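Local coordinates for protein separin (PDB 5U1T) that cleaves the cohesin subunit Scc1 at the onset of anaphase as a caspase-like cysteine protease, so that sister chromosomes can segregate, at residues L826-F838 with A862-S874. Residues are numbered along the deposited sequence; the frame is centred on the assembly and turned at random.
Sequences LEEPIIVYRCLHF and AFDYLDAEADITS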
loop_
_atom_site.group_PDB
_atom_site.type_symbol
_atom_site.label_atom_id
_atom_site.label_comp_id
_atom_site.label_asym_id
_atom_site.label_seq_id
_atom_site.Cartn_x
_atom_site.Cartn_y
_atom_site.Cartn_z
ATOM N N LEU A 826 8.396 -5.290 -11.715
ATOM C CA LEU A 826 7.320 -5.813 -10.910
ATOM C C LEU A 826 6.610 -6.953 -11.589
ATOM O O LEU A 826 6.788 -7.178 -12.772
ATOM C CB LEU A 826 6.305 -4.735 -10.688
ATOM C CG LEU A 826 5.297 -5.216 -9.702
ATOM C CD1 LEU A 826 6.110 -6.149 -8.842
ATOM C CD2 LEU A 826 4.839 -4.022 -8.901
ATOM N N GLU A 827 5.789 -7.670 -10.840
ATOM C CA GLU A 827 5.032 -8.748 -11.418
ATOM C C GLU A 827 3.559 -8.782 -11.036
ATOM O O GLU A 827 2.845 -9.547 -11.610
ATOM C CB GLU A 827 5.696 -10.089 -11.113
ATOM C CG GLU A 827 6.680 -10.559 -12.176
ATOM C CD GLU A 827 6.907 -12.066 -12.196
ATOM O OE1 GLU A 827 6.071 -12.803 -12.747
ATOM O OE2 GLU A 827 7.941 -12.526 -11.681
ATOM N N GLU A 828 3.086 -7.971 -10.100
ATOM C CA GLU A 828 1.662 -8.012 -9.741
ATOM C C GLU A 828 0.808 -7.415 -10.842
ATOM O O GLU A 828 0.855 -6.246 -11.095
ATOM C CB GLU A 828 1.395 -7.346 -8.405
ATOM C CG GLU A 828 2.195 -7.909 -7.249
ATOM C CD GLU A 828 1.939 -9.363 -6.983
ATOM O OE1 GLU A 828 0.780 -9.771 -6.956
ATOM O OE2 GLU A 828 2.902 -10.110 -6.800
ATOM N N PRO A 829 -0.037 -8.225 -11.442
ATOM C CA PRO A 829 -0.809 -7.819 -12.623
ATOM C C PRO A 829 -1.726 -6.613 -12.403
ATOM O O PRO A 829 -1.799 -5.737 -13.265
ATOM C CB PRO A 829 -1.628 -9.071 -12.947
ATOM C CG PRO A 829 -0.767 -10.180 -12.471
ATOM C CD PRO A 829 -0.174 -9.666 -11.178
ATOM N N ILE A 830 -2.391 -6.524 -11.269
ATOM C CA ILE A 830 -3.251 -5.387 -11.033
ATOM C C ILE A 830 -2.473 -4.111 -10.902
ATOM O O ILE A 830 -2.967 -3.056 -11.176
ATOM C CB ILE A 830 -4.097 -5.574 -9.782
ATOM C CG1 ILE A 830 -5.107 -4.460 -9.657
ATOM C CG2 ILE A 830 -3.231 -5.548 -8.558
ATOM C CD1 ILE A 830 -6.231 -4.577 -10.632
ATOM N N ILE A 831 -1.242 -4.211 -10.466
ATOM C CA ILE A 831 -0.426 -3.015 -10.341
ATOM C C ILE A 831 0.181 -2.657 -11.690
ATOM O O ILE A 831 0.167 -1.504 -12.094
ATOM C CB ILE A 831 0.686 -3.184 -9.301
ATOM C CG1 ILE A 831 0.087 -3.503 -7.931
ATOM C CG2 ILE A 831 1.497 -1.905 -9.200
ATOM C CD1 ILE A 831 -0.729 -2.370 -7.324
ATOM N N VAL A 832 0.697 -3.659 -12.387
ATOM C CA VAL A 832 1.237 -3.466 -13.717
ATOM C C VAL A 832 0.168 -2.903 -14.650
ATOM O O VAL A 832 0.423 -1.936 -15.375
ATOM C CB VAL A 832 1.811 -4.780 -14.268
ATOM C CG1 VAL A 832 2.203 -4.642 -15.721
ATOM C CG2 VAL A 832 3.011 -5.192 -13.443
ATOM N N TYR A 833 -1.033 -3.473 -14.621
ATOM C CA TYR A 833 -2.102 -2.958 -15.465
ATOM C C TYR A 833 -2.414 -1.497 -15.146
ATOM O O TYR A 833 -2.374 -0.655 -16.034
ATOM C CB TYR A 833 -3.400 -3.765 -15.349
ATOM C CG TYR A 833 -4.472 -3.077 -16.166
ATOM C CD1 TYR A 833 -4.360 -3.017 -17.554
ATOM C CD2 TYR A 833 -5.532 -2.402 -15.559
ATOM C CE1 TYR A 833 -5.283 -2.348 -18.316
ATOM C CE2 TYR A 833 -6.462 -1.723 -16.320
ATOM C CZ TYR A 833 -6.331 -1.701 -17.700
ATOM O OH TYR A 833 -7.246 -1.033 -18.487
ATOM N N ARG A 834 -2.737 -1.205 -13.891
ATOM C CA ARG A 834 -3.135 0.138 -13.504
ATOM C C ARG A 834 -2.086 1.173 -13.873
ATOM O O ARG A 834 -2.434 2.284 -14.309
ATOM C CB ARG A 834 -3.418 0.227 -12.006
ATOM C CG ARG A 834 -4.672 -0.448 -11.559
ATOM C CD ARG A 834 -5.870 0.007 -12.351
ATOM N NE ARG A 834 -7.050 -0.737 -11.942
ATOM C CZ ARG A 834 -7.885 -0.346 -10.980
ATOM N NH1 ARG A 834 -7.674 0.798 -10.347
ATOM N NH2 ARG A 834 -8.940 -1.094 -10.658
ATOM N N CYS A 835 -0.816 0.822 -13.716
ATOM C CA CYS A 835 0.243 1.762 -14.045
ATOM C C CYS A 835 0.315 1.994 -15.551
ATOM O O CYS A 835 0.496 3.119 -16.004
ATOM C CB CYS A 835 1.591 1.273 -13.538
ATOM S SG CYS A 835 1.823 1.432 -11.777
ATOM N N LEU A 836 0.175 0.924 -16.325
ATOM C CA LEU A 836 0.189 1.064 -17.771
ATOM C C LEU A 836 -1.022 1.860 -18.272
ATOM O O LEU A 836 -0.922 2.558 -19.283
ATOM C CB LEU A 836 0.234 -0.305 -18.446
ATOM C CG LEU A 836 1.604 -0.987 -18.389
ATOM C CD1 LEU A 836 1.535 -2.396 -18.981
ATOM C CD2 LEU A 836 2.644 -0.131 -19.090
ATOM N N HIS A 837 -2.150 1.750 -17.569
ATOM C CA HIS A 837 -3.356 2.477 -17.927
ATOM C C HIS A 837 -3.140 3.947 -17.684
ATOM O O HIS A 837 -3.545 4.773 -18.491
ATOM C CB HIS A 837 -4.556 1.985 -17.120
ATOM C CG HIS A 837 -5.772 2.869 -17.210
ATOM N ND1 HIS A 837 -6.585 2.914 -18.324
ATOM C CD2 HIS A 837 -6.334 3.702 -16.304
ATOM C CE1 HIS A 837 -7.585 3.745 -18.100
ATOM N NE2 HIS A 837 -7.459 4.232 -16.877
ATOM N N PHE A 838 -2.488 4.255 -16.562
ATOM C CA PHE A 838 -2.155 5.623 -16.199
ATOM C C PHE A 838 -1.134 6.238 -17.155
ATOM O O PHE A 838 -1.338 7.339 -17.650
ATOM C CB PHE A 838 -1.622 5.677 -14.780
ATOM C CG PHE A 838 -1.297 7.050 -14.323
ATOM C CD1 PHE A 838 -2.278 7.857 -13.765
ATOM C CD2 PHE A 838 -0.013 7.552 -14.459
ATOM C CE1 PHE A 838 -1.985 9.132 -13.343
ATOM C CE2 PHE A 838 0.290 8.830 -14.045
ATOM C CZ PHE A 838 -0.692 9.621 -13.483
ATOM N N ALA A 862 -1.639 -6.637 -20.471
ATOM C CA ALA A 862 -1.656 -6.740 -19.019
ATOM C C ALA A 862 -3.037 -7.088 -18.470
ATOM O O ALA A 862 -3.141 -7.830 -17.500
ATOM C CB ALA A 862 -1.156 -5.444 -18.404
ATOM N N PHE A 863 -4.083 -6.564 -19.101
ATOM C CA PHE A 863 -5.476 -6.798 -18.691
ATOM C C PHE A 863 -5.885 -8.277 -18.719
ATOM O O PHE A 863 -6.752 -8.717 -17.945
ATOM C CB PHE A 863 -6.431 -5.988 -19.593
ATOM C CG PHE A 863 -7.841 -5.955 -19.110
ATOM C CD1 PHE A 863 -8.188 -5.198 -18.010
ATOM C CD2 PHE A 863 -8.823 -6.666 -19.767
ATOM C CE1 PHE A 863 -9.492 -5.173 -17.557
ATOM C CE2 PHE A 863 -10.128 -6.641 -19.326
ATOM C CZ PHE A 863 -10.467 -5.901 -18.217
ATOM N N ASP A 864 -5.271 -9.034 -19.623
ATOM C CA ASP A 864 -5.560 -10.454 -19.737
ATOM C C ASP A 864 -5.402 -11.194 -18.421
ATOM O O ASP A 864 -6.138 -12.135 -18.152
ATOM C CB ASP A 864 -4.665 -11.098 -20.785
ATOM C CG ASP A 864 -5.166 -10.855 -22.176
ATOM O OD1 ASP A 864 -6.400 -10.666 -22.325
ATOM O OD2 ASP A 864 -4.336 -10.838 -23.117
ATOM N N TYR A 865 -4.456 -10.745 -17.604
ATOM C CA TYR A 865 -4.124 -11.411 -16.345
ATOM C C TYR A 865 -5.050 -10.988 -15.231
ATOM O O TYR A 865 -4.764 -11.225 -14.067
ATOM C CB TYR A 865 -2.686 -11.106 -15.948
ATOM C CG TYR A 865 -1.671 -11.611 -16.947
ATOM C CD1 TYR A 865 -1.575 -11.052 -18.216
ATOM C CD2 TYR A 865 -0.799 -12.641 -16.616
ATOM C CE1 TYR A 865 -0.663 -11.506 -19.129
ATOM C CE2 TYR A 865 0.135 -13.105 -17.536
ATOM C CZ TYR A 865 0.193 -12.531 -18.790
ATOM O OH TYR A 865 1.114 -12.987 -19.707
ATOM N N LEU A 866 -6.152 -10.336 -15.588
ATOM C CA LEU A 866 -7.087 -9.854 -14.589
ATOM C C LEU A 866 -8.395 -10.613 -14.739
ATOM O O LEU A 866 -8.662 -11.196 -15.783
ATOM C CB LEU A 866 -7.287 -8.333 -14.720
ATOM C CG LEU A 866 -6.054 -7.454 -14.453
ATOM C CD1 LEU A 866 -6.371 -5.969 -14.510
ATOM C CD2 LEU A 866 -5.414 -7.779 -13.113
ATOM N N ASP A 867 -9.185 -10.653 -13.675
ATOM C CA ASP A 867 -10.496 -11.270 -13.738
ATOM C C ASP A 867 -11.508 -10.167 -14.127
ATOM O O ASP A 867 -11.971 -9.407 -13.274
ATOM C CB ASP A 867 -10.825 -11.952 -12.395
ATOM C CG ASP A 867 -12.217 -12.599 -12.360
ATOM O OD1 ASP A 867 -13.160 -12.081 -12.999
ATOM O OD2 ASP A 867 -12.387 -13.622 -11.651
ATOM N N ALA A 868 -11.843 -10.113 -15.418
ATOM C CA ALA A 868 -12.647 -9.030 -15.969
ATOM C C ALA A 868 -14.009 -8.897 -15.288
ATOM O O ALA A 868 -14.475 -7.765 -15.068
ATOM C CB ALA A 868 -12.828 -9.211 -17.472
ATOM N N GLU A 869 -14.629 -10.034 -14.936
ATOM C CA GLU A 869 -15.955 -10.022 -14.311
ATOM C C GLU A 869 -15.916 -9.661 -12.829
ATOM O O GLU A 869 -16.912 -9.210 -12.286
ATOM C CB GLU A 869 -16.658 -11.374 -14.468
ATOM C CG GLU A 869 -16.535 -11.994 -15.853
ATOM C CD GLU A 869 -17.886 -12.422 -16.452
ATOM O OE1 GLU A 869 -18.265 -13.625 -16.300
ATOM O OE2 GLU A 869 -18.556 -11.559 -17.093
ATOM N N ALA A 870 -14.781 -9.844 -12.169
ATOM C CA ALA A 870 -14.710 -9.572 -10.733
ATOM C C ALA A 870 -14.284 -8.135 -10.397
ATOM O O ALA A 870 -14.766 -7.540 -9.425
ATOM C CB ALA A 870 -13.765 -10.560 -10.065
ATOM N N ASP A 871 -13.366 -7.595 -11.200
ATOM C CA ASP A 871 -12.864 -6.229 -11.028
ATOM C C ASP A 871 -13.515 -5.201 -11.992
ATOM O O ASP A 871 -12.999 -4.950 -13.084
ATOM C CB ASP A 871 -11.350 -6.217 -11.214
ATOM C CG ASP A 871 -10.732 -4.890 -10.859
ATOM O OD1 ASP A 871 -11.475 -3.930 -10.549
ATOM O OD2 ASP A 871 -9.484 -4.802 -10.897
ATOM N N ILE A 872 -14.624 -4.596 -11.573
ATOM C CA ILE A 872 -15.370 -3.714 -12.473
ATOM C C ILE A 872 -14.598 -2.413 -12.731
ATOM O O ILE A 872 -14.631 -1.896 -13.833
ATOM C CB ILE A 872 -16.797 -3.391 -11.937
ATOM C CG1 ILE A 872 -17.584 -2.571 -12.967
ATOM C CG2 ILE A 872 -16.752 -2.647 -10.618
ATOM C CD1 ILE A 872 -17.587 -3.156 -14.373
ATOM N N THR A 873 -13.871 -1.920 -11.735
ATOM C CA THR A 873 -13.110 -0.698 -11.905
ATOM C C THR A 873 -11.918 -0.887 -12.871
ATOM O O THR A 873 -11.581 0.045 -13.602
ATOM C CB THR A 873 -12.635 -0.123 -10.540
ATOM O OG1 THR A 873 -11.815 -1.063 -9.857
ATOM C CG2 THR A 873 -13.817 0.204 -9.655
ATOM N N SER A 874 -11.299 -2.066 -12.929
ATOM C CA SER A 874 -10.304 -2.307 -13.975
ATOM C C SER A 874 -10.935 -2.522 -15.349
ATOM O O SER A 874 -10.312 -2.227 -16.366
ATOM C CB SER A 874 -9.430 -3.523 -13.665
ATOM O OG SER A 874 -8.451 -3.240 -12.700
#
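Three atoms of two side chains hold Ser874 OG: Arg834 reaches it side-on with two nitrogens, NE and NH2, each 3.0 Å from that one oxygen, which lies almost in the guanidinium plane, while the hydroxyl itself donates to Asp871 OD2 at 2.6 Å. In the arginine, a bend at chi2 (-53°) brings the end of the chain to the start of helix 872-881. NH2 also makes a weak bond to Thr873 OG1, and Asp871 OD2 lies 3.8 Å from NH2 as a long salt bridge. Asp871 is the N-cap of that helix: its OD1 takes Ser874 N from above the carboxylate plane and the Thr873 hydroxyl through its syn lone pair, so that the carboxylate is fixed by the helix it caps. A leucine in place of Arg834 would probably deprive Ser874 OG of two donors and leave the Asp871 carboxylate without its nearby positive charge. Helices 829-845, 849-863 and 872-881 follow one another in the helical region of separase, and the contact joins the first to the last residues of 849-863 and the beginning of the third; a type I turn runs from Phe863 to Leu866. Beside the polar cluster, Ile830 CD1 approaches Leu866 CD1 at 4.1 Å. With CG anti to the backbone N (chi1 175°), the Tyr833 ring receives the edge of Phe863 on one face, an edge-to-face pair with centroids 5.4 Å apart, and has His837 CB over the other. Leu866 CD1 touches Tyr833 CB, Leu866 CD2 lies against the backbone N and CA of Ile830, and Ala862 CB sits at the Tyr833 ring edge and meets Leu836 CD1. At the outer end, Pro829 CB packs across Tyr865 CB at 3.8 Å. Phe878 of helix 872-881 stacks on the Phe863 ring.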